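Local coordinates for D-isomer specific 2-hydroxyacid dehydrogenase family protein (Aeromonas salmonicida subsp. salmonicida, PDB 3HG7), which probably acts as an NAD-dependent oxidoreductase on D-2-hydroxyacids, at residues Leu144-Gly149 with Pro186-Met191; Ser104-Gly109 with Ile225-Gly230; Arg31-Asp36 with Glu42-Glu47; Ala48-Ala53 with Gln291-Asn296. The protein carries 1 engineered substitution. All coordinates share one frame; numbering follows the deposited sequence.

Contact 1: residues Leu144-Gly149 with Pro186-Met191; sequences LILGTG and PALNKM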
loop_
_atom_site.group_PDB
_atom_site.type_symbol
_atom_site.label_atom_id
_atom_site.label_comp_id
_atom_site.label_asym_id
_atom_site.label_seq_id
_atom_site.Cartn_x
_atom_site.Cartn_y
_atom_site.Cartn_z
ATOM N N LEU A 144 1.398 16.769 5.763
ATOM C CA LEU A 144 0.664 16.773 4.487
ATOM C C LEU A 144 0.452 15.343 3.996
ATOM O O LEU A 144 1.432 14.592 3.845
ATOM C CB LEU A 144 1.465 17.509 3.418
ATOM C CG LEU A 144 0.800 17.569 2.046
ATOM C CD1 LEU A 144 -0.606 18.162 2.158
ATOM C CD2 LEU A 144 1.655 18.339 1.065
ATOM N N ILE A 145 -0.798 14.979 3.710
ATOM C CA ILE A 145 -1.113 13.649 3.180
ATOM C C ILE A 145 -1.774 13.788 1.802
ATOM O O ILE A 145 -2.730 14.570 1.639
ATOM C CB ILE A 145 -2.040 12.841 4.125
ATOM C CG1 ILE A 145 -1.449 12.771 5.537
ATOM C CG2 ILE A 145 -2.328 11.430 3.534
ATOM C CD1 ILE A 145 -2.368 12.118 6.585
ATOM N N LEU A 146 -1.218 13.073 0.827
ATOM C CA LEU A 146 -1.784 12.955 -0.517
ATOM C C LEU A 146 -2.582 11.669 -0.587
ATOM O O LEU A 146 -2.034 10.568 -0.575
ATOM C CB LEU A 146 -0.686 12.957 -1.588
ATOM C CG LEU A 146 0.470 13.944 -1.449
ATOM C CD1 LEU A 146 1.245 13.966 -2.748
ATOM C CD2 LEU A 146 -0.016 15.338 -1.099
ATOM N N GLY A 147 -3.894 11.821 -0.645
ATOM C CA GLY A 147 -4.802 10.683 -0.644
ATOM C C GLY A 147 -5.651 10.780 0.604
ATOM O O GLY A 147 -5.129 10.858 1.718
ATOM N N THR A 148 -6.964 10.764 0.415
ATOM C CA THR A 148 -7.893 11.062 1.493
ATOM C C THR A 148 -8.850 9.925 1.807
ATOM O O THR A 148 -9.864 10.127 2.494
ATOM C CB THR A 148 -8.703 12.332 1.156
ATOM O OG1 THR A 148 -10.073 12.133 1.517
ATOM C CG2 THR A 148 -8.643 12.581 -0.333
ATOM N N GLY A 149 -8.524 8.730 1.321
ATOM C CA GLY A 149 -9.356 7.561 1.540
ATOM C C GLY A 149 -9.198 7.079 2.960
ATOM O O GLY A 149 -8.752 7.828 3.825
ATOM N N PRO A 186 -3.757 21.703 -7.552
ATOM C CA PRO A 186 -3.166 23.031 -7.742
ATOM C C PRO A 186 -2.486 23.604 -6.484
ATOM O O PRO A 186 -1.422 24.221 -6.593
ATOM C CB PRO A 186 -4.366 23.888 -8.166
ATOM C CG PRO A 186 -5.259 22.934 -8.864
ATOM C CD PRO A 186 -5.104 21.615 -8.152
ATOM N N ALA A 187 -3.072 23.376 -5.309
ATOM C CA ALA A 187 -2.515 23.908 -4.053
ATOM C C ALA A 187 -1.278 23.162 -3.538
ATOM O O ALA A 187 -0.725 23.532 -2.499
ATOM C CB ALA A 187 -3.591 23.962 -2.964
ATOM N N LEU A 188 -0.835 22.132 -4.264
ATOM C CA LEU A 188 0.230 21.250 -3.772
ATOM C C LEU A 188 1.516 21.973 -3.382
ATOM O O LEU A 188 1.987 21.789 -2.259
ATOM C CB LEU A 188 0.522 20.088 -4.735
ATOM C CG LEU A 188 1.193 18.844 -4.132
ATOM C CD1 LEU A 188 0.471 18.363 -2.873
ATOM C CD2 LEU A 188 1.261 17.708 -5.142
ATOM N N ASN A 189 2.077 22.781 -4.286
ATOM C CA ASN A 189 3.345 23.486 -3.999
ATOM C C ASN A 189 3.247 24.421 -2.806
ATOM O O ASN A 189 4.179 24.529 -2.007
ATOM C CB ASN A 189 3.850 24.261 -5.223
ATOM C CG ASN A 189 4.484 23.360 -6.272
ATOM O OD1 ASN A 189 4.175 22.177 -6.358
ATOM N ND2 ASN A 189 5.366 23.932 -7.089
ATOM N N LYS A 190 2.114 25.116 -2.714
ATOM C CA LYS A 190 1.807 25.964 -1.567
ATOM C C LYS A 190 1.719 25.134 -0.282
ATOM O O LYS A 190 2.250 25.534 0.757
ATOM C CB LYS A 190 0.516 26.750 -1.818
ATOM C CG LYS A 190 0.727 28.028 -2.628
ATOM C CD LYS A 190 -0.194 28.113 -3.846
ATOM C CE LYS A 190 -1.673 27.941 -3.494
ATOM N NZ LYS A 190 -2.532 27.975 -4.706
ATOM N N MET A 191 1.068 23.975 -0.369
ATOM C CA MET A 191 0.966 23.048 0.767
ATOM C C MET A 191 2.296 22.378 1.151
ATOM O O MET A 191 2.581 22.186 2.342
ATOM C CB MET A 191 -0.136 22.005 0.519
ATOM C CG MET A 191 -1.564 22.528 0.684
ATOM S SD MET A 191 -1.857 23.706 2.055
ATOM C CE MET A 191 -1.502 25.305 1.333
#
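Leu-188 lays its CD1 methyl over the ends of two leucines of the strand, Leu-144 and Leu-146, and so helps seat helix 188-193 against the parallel sheet of the Rossmann-type NAD-binding domain. Strand 142-146 lies within this sheet, bonded through its backbone to strands 165-169 and 197-200. Leu-144 and Leu-146 are two residues apart and therefore emerge on the same side of the sheet, where the helix packs. The closer meeting is that of Leu-146 CD2 with Leu-188 CD1, at 3.5 Å. Leu-188 crosses both strand leucines at about a right angle. Its CG stands anti to the backbone N (chi1 -158°), which turns the branch down from the helix to the sheet.

Met-191, one turn further on, touches through its root: its bent chain carries the sulfur off while CB stays near the strand. No hydrogen bond spans the two segments, and the side chains that meet are apolar where they touch. Val-169 and Leu-167 of the neighbouring strand extend the same apolar surface under the helix.

Beyond the strand, Gly-147 and Gly-149 fit the GxGxxG pattern that in relatives borders the dinucleotide; at Gly-147 the backbone angles would jam a side chain against the preceding carbonyl. Under the helix, Leu-144 CD2 lies equally near Leu-188 CD1 and Met-191 CB, 4.1 Å from each.

Contact 2: residues Ser104-Gly109 with Ile225-Gly230; sequences SEYVFG and ILFNVG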
loop_
_atom_site.group_PDB
_atom_site.type_symbol
_atom_site.label_atom_id
_atom_site.label_comp_id
_atom_site.label_asym_id
_atom_site.label_seq_id
_atom_site.Cartn_x
_atom_site.Cartn_y
_atom_site.Cartn_z
ATOM N N SER A 104 -0.745 3.834 9.617
ATOM C CA SER A 104 -0.368 4.753 10.740
ATOM C C SER A 104 0.865 4.248 11.530
ATOM O O SER A 104 1.769 5.022 11.869
ATOM C CB SER A 104 -1.539 4.928 11.687
ATOM O OG SER A 104 -2.422 5.897 11.165
ATOM N N GLU A 105 0.879 2.953 11.836
ATOM C CA GLU A 105 1.994 2.325 12.553
ATOM C C GLU A 105 3.314 2.437 11.790
ATOM O O GLU A 105 4.350 2.733 12.364
ATOM C CB GLU A 105 1.669 0.858 12.837
ATOM C CG GLU A 105 0.482 0.642 13.792
ATOM C CD GLU A 105 0.096 -0.831 13.886
ATOM O OE1 GLU A 105 0.787 -1.675 13.259
ATOM O OE2 GLU A 105 -0.883 -1.156 14.597
ATOM N N TYR A 106 3.262 2.182 10.486
ATOM C CA TYR A 106 4.451 2.228 9.642
ATOM C C TYR A 106 4.960 3.653 9.542
ATOM O O TYR A 106 6.164 3.924 9.731
ATOM C CB TYR A 106 4.101 1.718 8.228
ATOM C CG TYR A 106 5.224 1.870 7.237
ATOM C CD1 TYR A 106 6.150 0.843 7.055
ATOM C CD2 TYR A 106 5.321 3.021 6.443
ATOM C CE1 TYR A 106 7.167 0.960 6.131
ATOM C CE2 TYR A 106 6.333 3.173 5.523
ATOM C CZ TYR A 106 7.250 2.136 5.382
ATOM O OH TYR A 106 8.252 2.243 4.488
ATOM N N VAL A 107 4.046 4.573 9.259
ATOM C CA VAL A 107 4.435 5.935 8.988
ATOM C C VAL A 107 4.986 6.538 10.287
ATOM O O VAL A 107 6.067 7.100 10.272
ATOM C CB VAL A 107 3.246 6.781 8.455
ATOM C CG1 VAL A 107 3.554 8.293 8.540
ATOM C CG2 VAL A 107 2.923 6.369 6.977
ATOM N N PHE A 108 4.259 6.371 11.395
ATOM C CA PHE A 108 4.707 7.010 12.657
ATOM C C PHE A 108 5.877 6.263 13.326
ATOM O O PHE A 108 6.679 6.877 13.989
ATOM C CB PHE A 108 3.530 7.275 13.590
ATOM C CG PHE A 108 2.741 8.483 13.201
ATOM C CD1 PHE A 108 2.933 9.688 13.867
ATOM C CD2 PHE A 108 1.850 8.436 12.147
ATOM C CE1 PHE A 108 2.218 10.839 13.481
ATOM C CE2 PHE A 108 1.124 9.559 11.756
ATOM C CZ PHE A 108 1.315 10.770 12.436
ATOM N N GLY A 109 5.994 4.944 13.139
ATOM C CA GLY A 109 7.187 4.236 13.589
ATOM C C GLY A 109 8.422 4.789 12.878
ATOM O O GLY A 109 9.435 5.117 13.510
ATOM N N ILE A 225 10.402 15.268 5.446
ATOM C CA ILE A 225 10.523 13.824 5.339
ATOM C C ILE A 225 9.392 13.447 4.415
ATOM O O ILE A 225 8.240 13.780 4.672
ATOM C CB ILE A 225 10.358 13.136 6.717
ATOM C CG1 ILE A 225 11.474 13.615 7.658
ATOM C CG2 ILE A 225 10.382 11.596 6.564
ATOM C CD1 ILE A 225 11.239 13.349 9.139
ATOM N N LEU A 226 9.725 12.754 3.340
ATOM C CA LEU A 226 8.731 12.276 2.381
ATOM C C LEU A 226 8.559 10.773 2.450
ATOM O O LEU A 226 9.541 10.071 2.311
ATOM C CB LEU A 226 9.173 12.633 0.961
ATOM C CG LEU A 226 8.354 12.040 -0.199
ATOM C CD1 LEU A 226 6.908 12.520 -0.159
ATOM C CD2 LEU A 226 8.994 12.392 -1.525
ATOM N N PHE A 227 7.318 10.307 2.635
ATOM C CA PHE A 227 6.966 8.870 2.554
ATOM C C PHE A 227 6.258 8.587 1.248
ATOM O O PHE A 227 5.314 9.311 0.879
ATOM C CB PHE A 227 5.969 8.478 3.643
ATOM C CG PHE A 227 6.550 8.428 5.033
ATOM C CD1 PHE A 227 6.753 7.212 5.653
ATOM C CD2 PHE A 227 6.833 9.602 5.735
ATOM C CE1 PHE A 227 7.291 7.150 6.952
ATOM C CE2 PHE A 227 7.361 9.562 7.020
ATOM C CZ PHE A 227 7.575 8.328 7.637
ATOM N N ASN A 228 6.646 7.498 0.590
ATOM C CA ASN A 228 5.825 6.992 -0.490
ATOM C C ASN A 228 5.408 5.573 -0.226
ATOM O O ASN A 228 6.243 4.663 -0.222
ATOM C CB ASN A 228 6.514 7.049 -1.839
ATOM C CG ASN A 228 5.537 6.708 -2.998
ATOM O OD1 ASN A 228 4.311 6.739 -2.827
ATOM N ND2 ASN A 228 6.080 6.373 -4.147
ATOM N N VAL A 229 4.112 5.404 -0.001
ATOM C CA VAL A 229 3.549 4.092 0.271
ATOM C C VAL A 229 2.411 3.742 -0.715
ATOM O O VAL A 229 1.721 2.739 -0.529
ATOM C CB VAL A 229 3.006 4.050 1.687
ATOM C CG1 VAL A 229 4.143 4.173 2.711
ATOM C CG2 VAL A 229 2.039 5.208 1.875
ATOM N N GLY A 230 2.205 4.581 -1.735
ATOM C CA GLY A 230 1.210 4.317 -2.785
ATOM C C GLY A 230 1.750 3.414 -3.882
ATOM O O GLY A 230 1.668 2.193 -3.779
#
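The ring of Phe-227 carries the Val-107 methyl CG1 over the centre of one face and has Tyr-106 CE2 at its edge, close to the ring plane. The first is a CH-pi contact: CG1 stands 4.1 Å from the ring centroid and only 11° off the normal. Both valine methyls take part, for CG2 also approaches Phe-227 CD1. The backbone O of Val-107 lies above the same face, 3.3 Å from Phe-227 CZ. The tyrosine ring is met obliquely, by Phe-227 CD1 and by Val-229 CG1, the latter 3.7 Å from Tyr-106 CE2.

This is helix 100-115 packing on strand 225-228 of the parallel Rossmann-type sheet. Phe-227 and Val-229, two residues apart, both direct their CB atoms to the helix. In Tyr-106, CG lies anti to the backbone N (chi1 174°), which carries the ring off the helix and past Phe-227 in the opposite sense; its hydroxyl is hydrogen-bonded to Thr-277 OG1. On the strand's other side, Asn-228 OD1 accepts from Gly-230 N in an Asx turn where the strand ends.

Valine is short enough to let a ring settle on it, while phenylalanine spans the gap from strand to helix. Dispersion and weak C-H attraction therefore join the two segments, and the tyrosine's polar end can be satisfied at Thr-277 while its ring carbons remain in the apolar layer.

Contact 3: residues Arg31-Asp36 with Glu42-Glu47; sequences RILRAD and EKLIGE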
loop_
_atom_site.group_PDB
_atom_site.type_symbol
_atom_site.label_atom_id
_atom_site.label_comp_id
_atom_site.label_asym_id
_atom_site.label_seq_id
_atom_site.Cartn_x
_atom_site.Cartn_y
_atom_site.Cartn_z
ATOM N N ARG A 31 -16.859 -26.445 -2.214
ATOM C CA ARG A 31 -15.661 -27.304 -2.067
ATOM C C ARG A 31 -14.429 -26.390 -2.053
ATOM O O ARG A 31 -14.255 -25.587 -2.971
ATOM C CB ARG A 31 -15.559 -28.304 -3.215
ATOM C CG ARG A 31 -14.361 -29.248 -3.112
ATOM C CD ARG A 31 -14.291 -30.274 -4.253
ATOM N NE ARG A 31 -14.313 -29.678 -5.594
ATOM C CZ ARG A 31 -13.693 -30.187 -6.659
ATOM N NH1 ARG A 31 -12.959 -31.300 -6.551
ATOM N NH2 ARG A 31 -13.784 -29.577 -7.834
ATOM N N ILE A 32 -13.575 -26.545 -1.045
ATOM C CA ILE A 32 -12.391 -25.698 -0.877
ATOM C C ILE A 32 -11.153 -26.502 -1.226
ATOM O O ILE A 32 -10.864 -27.528 -0.594
ATOM C CB ILE A 32 -12.289 -25.125 0.552
ATOM C CG1 ILE A 32 -13.498 -24.220 0.822
ATOM C CG2 ILE A 32 -10.967 -24.381 0.749
ATOM C CD1 ILE A 32 -13.670 -23.835 2.293
ATOM N N LEU A 33 -10.465 -26.067 -2.271
ATOM C CA LEU A 33 -9.306 -26.790 -2.766
ATOM C C LEU A 33 -8.137 -25.895 -2.533
ATOM O O LEU A 33 -8.304 -24.679 -2.404
ATOM C CB LEU A 33 -9.424 -27.085 -4.261
ATOM C CG LEU A 33 -10.563 -27.996 -4.725
ATOM C CD1 LEU A 33 -10.388 -28.295 -6.225
ATOM C CD2 LEU A 33 -10.568 -29.289 -3.927
ATOM N N ARG A 34 -6.951 -26.498 -2.470
ATOM C CA ARG A 34 -5.788 -25.704 -2.164
ATOM C C ARG A 34 -4.644 -26.126 -3.080
ATOM O O ARG A 34 -4.430 -27.326 -3.303
ATOM C CB ARG A 34 -5.441 -25.932 -0.689
ATOM C CG ARG A 34 -4.121 -25.450 -0.245
ATOM C CD ARG A 34 -3.986 -25.687 1.265
ATOM N NE ARG A 34 -2.618 -25.548 1.701
ATOM C CZ ARG A 34 -2.172 -25.818 2.926
ATOM N NH1 ARG A 34 -3.017 -26.212 3.872
ATOM N NH2 ARG A 34 -0.884 -25.645 3.210
ATOM N N ALA A 35 -3.891 -25.156 -3.594
ATOM C CA ALA A 35 -2.641 -25.518 -4.302
ATOM C C ALA A 35 -1.494 -24.658 -3.830
ATOM O O ALA A 35 -1.549 -23.455 -4.000
ATOM C CB ALA A 35 -2.835 -25.394 -5.809
ATOM N N ASP A 36 -0.464 -25.284 -3.237
ATOM C CA ASP A 36 0.686 -24.574 -2.657
ATOM C C ASP A 36 1.824 -24.281 -3.629
ATOM O O ASP A 36 2.775 -23.572 -3.272
ATOM C CB ASP A 36 1.238 -25.325 -1.425
ATOM C CG ASP A 36 0.438 -25.046 -0.137
ATOM O OD1 ASP A 36 -0.708 -24.547 -0.191
ATOM O OD2 ASP A 36 0.965 -25.348 0.953
ATOM N N GLU A 42 -2.108 -26.127 -11.706
ATOM C CA GLU A 42 -2.392 -26.456 -13.122
ATOM C C GLU A 42 -3.513 -27.436 -13.276
ATOM O O GLU A 42 -4.316 -27.323 -14.202
ATOM C CB GLU A 42 -1.155 -27.055 -13.833
ATOM C CG GLU A 42 0.084 -26.196 -13.802
ATOM C CD GLU A 42 0.128 -25.106 -14.863
ATOM O OE1 GLU A 42 -0.851 -24.940 -15.621
ATOM O OE2 GLU A 42 1.167 -24.399 -14.942
ATOM N N LYS A 43 -3.537 -28.430 -12.391
ATOM C CA LYS A 43 -4.497 -29.483 -12.446
ATOM C C LYS A 43 -5.855 -29.075 -11.925
ATOM O O LYS A 43 -6.847 -29.735 -12.230
ATOM C CB LYS A 43 -4.002 -30.705 -11.663
ATOM C CG LYS A 43 -2.590 -31.126 -12.053
ATOM C CD LYS A 43 -2.196 -32.426 -11.396
ATOM C CE LYS A 43 -0.813 -32.845 -11.866
ATOM N NZ LYS A 43 0.010 -33.277 -10.701
ATOM N N LEU A 44 -5.900 -28.006 -11.140
ATOM C CA LEU A 44 -7.110 -27.684 -10.384
ATOM C C LEU A 44 -7.836 -26.436 -10.830
ATOM O O LEU A 44 -9.032 -26.330 -10.596
ATOM C CB LEU A 44 -6.804 -27.563 -8.885
ATOM C CG LEU A 44 -6.238 -28.817 -8.205
ATOM C CD1 LEU A 44 -5.850 -28.449 -6.797
ATOM C CD2 LEU A 44 -7.294 -29.923 -8.192
ATOM N N ILE A 45 -7.149 -25.510 -11.483
ATOM C CA ILE A 45 -7.740 -24.183 -11.674
ATOM C C ILE A 45 -8.930 -24.209 -12.627
ATOM O O ILE A 45 -9.886 -23.431 -12.460
ATOM C CB ILE A 45 -6.720 -23.130 -12.118
ATOM C CG1 ILE A 45 -7.410 -21.762 -12.172
ATOM C CG2 ILE A 45 -6.070 -23.536 -13.464
ATOM C CD1 ILE A 45 -6.629 -20.639 -11.725
ATOM N N GLY A 46 -8.890 -25.126 -13.603
ATOM C CA GLY A 46 -10.016 -25.255 -14.532
ATOM C C GLY A 46 -11.306 -25.639 -13.839
ATOM O O GLY A 46 -12.386 -25.428 -14.400
ATOM N N GLU A 47 -11.191 -26.212 -12.638
ATOM C CA GLU A 47 -12.348 -26.580 -11.839
ATOM C C GLU A 47 -12.917 -25.508 -10.901
ATOM O O GLU A 47 -13.987 -25.713 -10.323
ATOM C CB GLU A 47 -12.052 -27.834 -11.046
ATOM C CG GLU A 47 -11.931 -29.040 -11.965
ATOM C CD GLU A 47 -11.504 -30.271 -11.225
ATOM O OE1 GLU A 47 -10.383 -30.770 -11.496
ATOM O OE2 GLU A 47 -12.275 -30.721 -10.344
#
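Arg-31 reaches Glu-47 with one nitrogen, NH2, which donates a nearly straight hydrogen bond to OE2 at 3.1 Å (N-H...O angle 178°) as part of a salt bridge. This bridge lies beside an apolar patch where strand 30-34, the outermost strand of a five-stranded parallel sheet, meets the end of helix 38-44. The two belong to a beta-alpha-beta unit: the helix leads on to strand 50-53, and strand 6-11 lies between the two strands. The acceptor lies in the guanidinium plane, whereas the donor meets OE2 on its anti side and well out of the carboxylate plane, the two planar groups being turned 35° apart. NH2 makes the bond, while Arg-31 NH1 stays 3.9 Å from Glu-47 OE2.

Beside the salt bridge, Leu-44 points its two methyls at the strand: CD2 is 4.0 Å from Leu-33 CD1, and CD1 approaches the carbonyl O of Arg-34 and, more loosely, Ala-35 CB. Alanine leaves room for the leucine here, and leucine's forked end can serve two neighbours at once.

The second shell holds these groups in place. Arg-31 is extended as far as CD and then bends at chi3 (55°), folding its guanidinium over Leu-33, whose CD1 lies above the centre of one face at 3.8 Å from its plane. Its NH2 also bonds to Thr-7 OG1 on strand 6-11, so that nitrogen has two partners.

Arg-34 directs its CB away from the helix and bridges both Asp-36, in its own segment, and Glu-19 of helix 15-24. It grips the aspartate side-on, NE to OD1 and NH2 to OD2, each at 2.9 Å.

Contact 4: residues Ala48-Ala53 with Gln291-Asn296; sequences AHILMA and QIFVRN
Phe-293 points its ring from helix 286-301 at strand 50-53, and the two strand residues that receive it, Ile-50 and Met-52, meet it in different ways. Ile-50 comes to the ring's edge: its CG2 methyl lies in the ring plane, 3.6 Å from Phe-293 CE1 and a little farther from CZ. Met-52 approaches the other end of the side chain, its CE methyl 3.9 Å from Phe-293 CG. The sulfur SD lies 4.9 Å from the ring centroid and 51° off the normal, an oblique Met-aromatic contact.

Torsions explain both approaches. In Phe-293, CG is anti to the backbone N (chi1 176°), which carries the ring out from the helix towards the sheet. Met-52 begins extended in the same sense but bends at chi2 and chi3, hooking its thioether end round to CB and the root of the ring.

The strand is the middle one of the five-stranded parallel sheet, and the helix, from near the C-terminal end of the chain, covers one side of it. Neighbours add to the pocket: Trp-70 of strand 70-73 meets the Phe-293 ring with planes about 10° apart, and Leu-8 of strand 6-11 and Leu-22 of helix 15-24 touch it as well.

Methionine's flexible chain and polarisable sulfur suit it to wrap round the root of the ring, while isoleucine supplies a stiff methyl for the edge. With no hydrogen bond between the segments, their cohesion comes from dispersion and the exclusion of water.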
loop_
_atom_site.group_PDB
_atom_site.type_symbol
_atom_site.label_atom_id
_atom_site.label_comp_id
_atom_site.label_asym_id
_atom_site.label_seq_id
_atom_site.Cartn_x
_atom_site.Cartn_y
_atom_site.Cartn_z
ATOM N N ALA A 48 -12.224 -24.383 -10.780
ATOM C CA ALA A 48 -12.575 -23.365 -9.769
ATOM C C ALA A 48 -13.591 -22.372 -10.304
ATOM O O ALA A 48 -13.338 -21.676 -11.306
ATOM C CB ALA A 48 -11.330 -22.633 -9.323
ATOM N N HIS A 49 -14.739 -22.309 -9.643
ATOM C CA HIS A 49 -15.642 -21.178 -9.843
ATOM C C HIS A 49 -15.186 -19.912 -9.131
ATOM O O HIS A 49 -15.446 -18.821 -9.615
ATOM C CB HIS A 49 -17.053 -21.539 -9.401
ATOM C CG HIS A 49 -17.515 -22.838 -9.961
ATOM N ND1 HIS A 49 -17.362 -24.022 -9.275
ATOM C CD2 HIS A 49 -18.062 -23.160 -11.160
ATOM C CE1 HIS A 49 -17.834 -25.018 -10.014
ATOM N NE2 HIS A 49 -18.249 -24.526 -11.165
ATOM N N ILE A 50 -14.506 -20.071 -7.998
ATOM C CA ILE A 50 -14.060 -18.923 -7.199
ATOM C C ILE A 50 -12.588 -19.108 -6.980
ATOM O O ILE A 50 -12.151 -20.221 -6.752
ATOM C CB ILE A 50 -14.778 -18.871 -5.815
ATOM C CG1 ILE A 50 -16.311 -18.845 -6.042
ATOM C CG2 ILE A 50 -14.379 -17.578 -5.044
ATOM C CD1 ILE A 50 -17.098 -18.808 -4.757
ATOM N N LEU A 51 -11.821 -18.024 -7.027
ATOM C CA LEU A 51 -10.387 -18.124 -6.734
ATOM C C LEU A 51 -10.010 -17.076 -5.663
ATOM O O LEU A 51 -10.457 -15.917 -5.726
ATOM C CB LEU A 51 -9.609 -17.848 -8.019
ATOM C CG LEU A 51 -8.082 -17.924 -7.930
ATOM C CD1 LEU A 51 -7.637 -19.373 -7.735
ATOM C CD2 LEU A 51 -7.476 -17.332 -9.203
ATOM N N MET A 52 -9.200 -17.467 -4.678
ATOM C CA MET A 52 -8.587 -16.454 -3.789
ATOM C C MET A 52 -7.073 -16.641 -3.866
ATOM O O MET A 52 -6.586 -17.746 -3.598
ATOM C CB MET A 52 -9.056 -16.605 -2.349
ATOM C CG MET A 52 -8.386 -15.558 -1.390
ATOM S SD MET A 52 -9.383 -14.779 -0.061
ATOM C CE MET A 52 -9.743 -16.264 0.840
ATOM N N ALA A 53 -6.359 -15.590 -4.255
ATOM C CA ALA A 53 -4.938 -15.729 -4.645
ATOM C C ALA A 53 -4.250 -14.401 -4.656
ATOM O O ALA A 53 -4.900 -13.355 -4.677
ATOM C CB ALA A 53 -4.833 -16.321 -6.053
ATOM N N GLN A 291 -12.462 -12.323 6.187
ATOM C CA GLN A 291 -13.690 -11.627 6.507
ATOM C C GLN A 291 -14.242 -10.924 5.264
ATOM O O GLN A 291 -15.444 -10.981 5.016
ATOM C CB GLN A 291 -13.419 -10.620 7.646
ATOM C CG GLN A 291 -14.652 -10.006 8.291
ATOM C CD GLN A 291 -14.300 -9.040 9.441
ATOM O OE1 GLN A 291 -15.195 -8.484 10.087
ATOM N NE2 GLN A 291 -13.009 -8.852 9.697
ATOM N N ILE A 292 -13.366 -10.299 4.471
ATOM C CA ILE A 292 -13.761 -9.670 3.191
ATOM C C ILE A 292 -14.298 -10.718 2.218
ATOM O O ILE A 292 -15.336 -10.508 1.573
ATOM C CB ILE A 292 -12.599 -8.883 2.550
ATOM C CG1 ILE A 292 -12.311 -7.616 3.376
ATOM C CG2 ILE A 292 -12.905 -8.476 1.114
ATOM C CD1 ILE A 292 -11.005 -6.901 2.957
ATOM N N PHE A 293 -13.596 -11.840 2.155
ATOM C CA PHE A 293 -14.008 -12.948 1.293
ATOM C C PHE A 293 -15.399 -13.466 1.675
ATOM O O PHE A 293 -16.283 -13.564 0.826
ATOM C CB PHE A 293 -12.994 -14.093 1.290
ATOM C CG PHE A 293 -13.472 -15.284 0.468
ATOM C CD1 PHE A 293 -13.241 -15.333 -0.905
ATOM C CD2 PHE A 293 -14.221 -16.297 1.060
ATOM C CE1 PHE A 293 -13.710 -16.409 -1.677
ATOM C CE2 PHE A 293 -14.742 -17.351 0.306
ATOM C CZ PHE A 293 -14.476 -17.419 -1.072
ATOM N N VAL A 294 -15.610 -13.778 2.947
ATOM C CA VAL A 294 -16.901 -14.344 3.354
ATOM C C VAL A 294 -18.074 -13.358 3.166
ATOM O O VAL A 294 -19.153 -13.777 2.750
ATOM C CB VAL A 294 -16.821 -14.908 4.802
ATOM C CG1 VAL A 294 -18.207 -15.217 5.371
ATOM C CG2 VAL A 294 -15.918 -16.128 4.819
ATOM N N ARG A 295 -17.867 -12.066 3.425
ATOM C CA ARG A 295 -18.943 -11.080 3.195
ATOM C C ARG A 295 -19.251 -10.987 1.692
ATOM O O ARG A 295 -20.407 -10.961 1.292
ATOM C CB ARG A 295 -18.622 -9.688 3.808
ATOM C CG ARG A 295 -18.625 -9.627 5.339
ATOM C CD ARG A 295 -18.505 -8.171 5.882
ATOM N NE ARG A 295 -17.686 -7.321 5.014
ATOM C CZ ARG A 295 -16.479 -6.846 5.324
ATOM N NH1 ARG A 295 -15.819 -6.096 4.445
ATOM N NH2 ARG A 295 -15.931 -7.121 6.503
ATOM N N ASN A 296 -18.202 -10.963 0.868
ATOM C CA ASN A 296 -18.368 -10.960 -0.582
ATOM C C ASN A 296 -18.985 -12.254 -1.097
ATOM O O ASN A 296 -19.763 -12.235 -2.046
ATOM C CB ASN A 296 -17.035 -10.677 -1.286
ATOM C CG ASN A 296 -16.864 -9.198 -1.674
ATOM O OD1 ASN A 296 -17.831 -8.417 -1.715
ATOM N ND2 ASN A 296 -15.634 -8.829 -2.002
#

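Overall arrangement
The contacts fall into two groups, one to each parallel sheet. Contacts 1 and 2 lie on the seven-stranded Rossmann-type sheet, their centres 15 Å apart, packing helices 188-193 and 100-115 on strands 142-146 and 225-228. Contacts 3 and 4, 14 Å apart, share the five-stranded sheet and touch through Ile-45 and Leu-51. Centres in different groups are 30 to 45 Å apart. Along the chain contact 3 closes first, while contact 4 spans 48 to 296 and encloses contact 2, which in turn encloses contact 1. The chain thus returns to the first sheet after building the second, consistent with the two-domain plan of this dehydrogenase family.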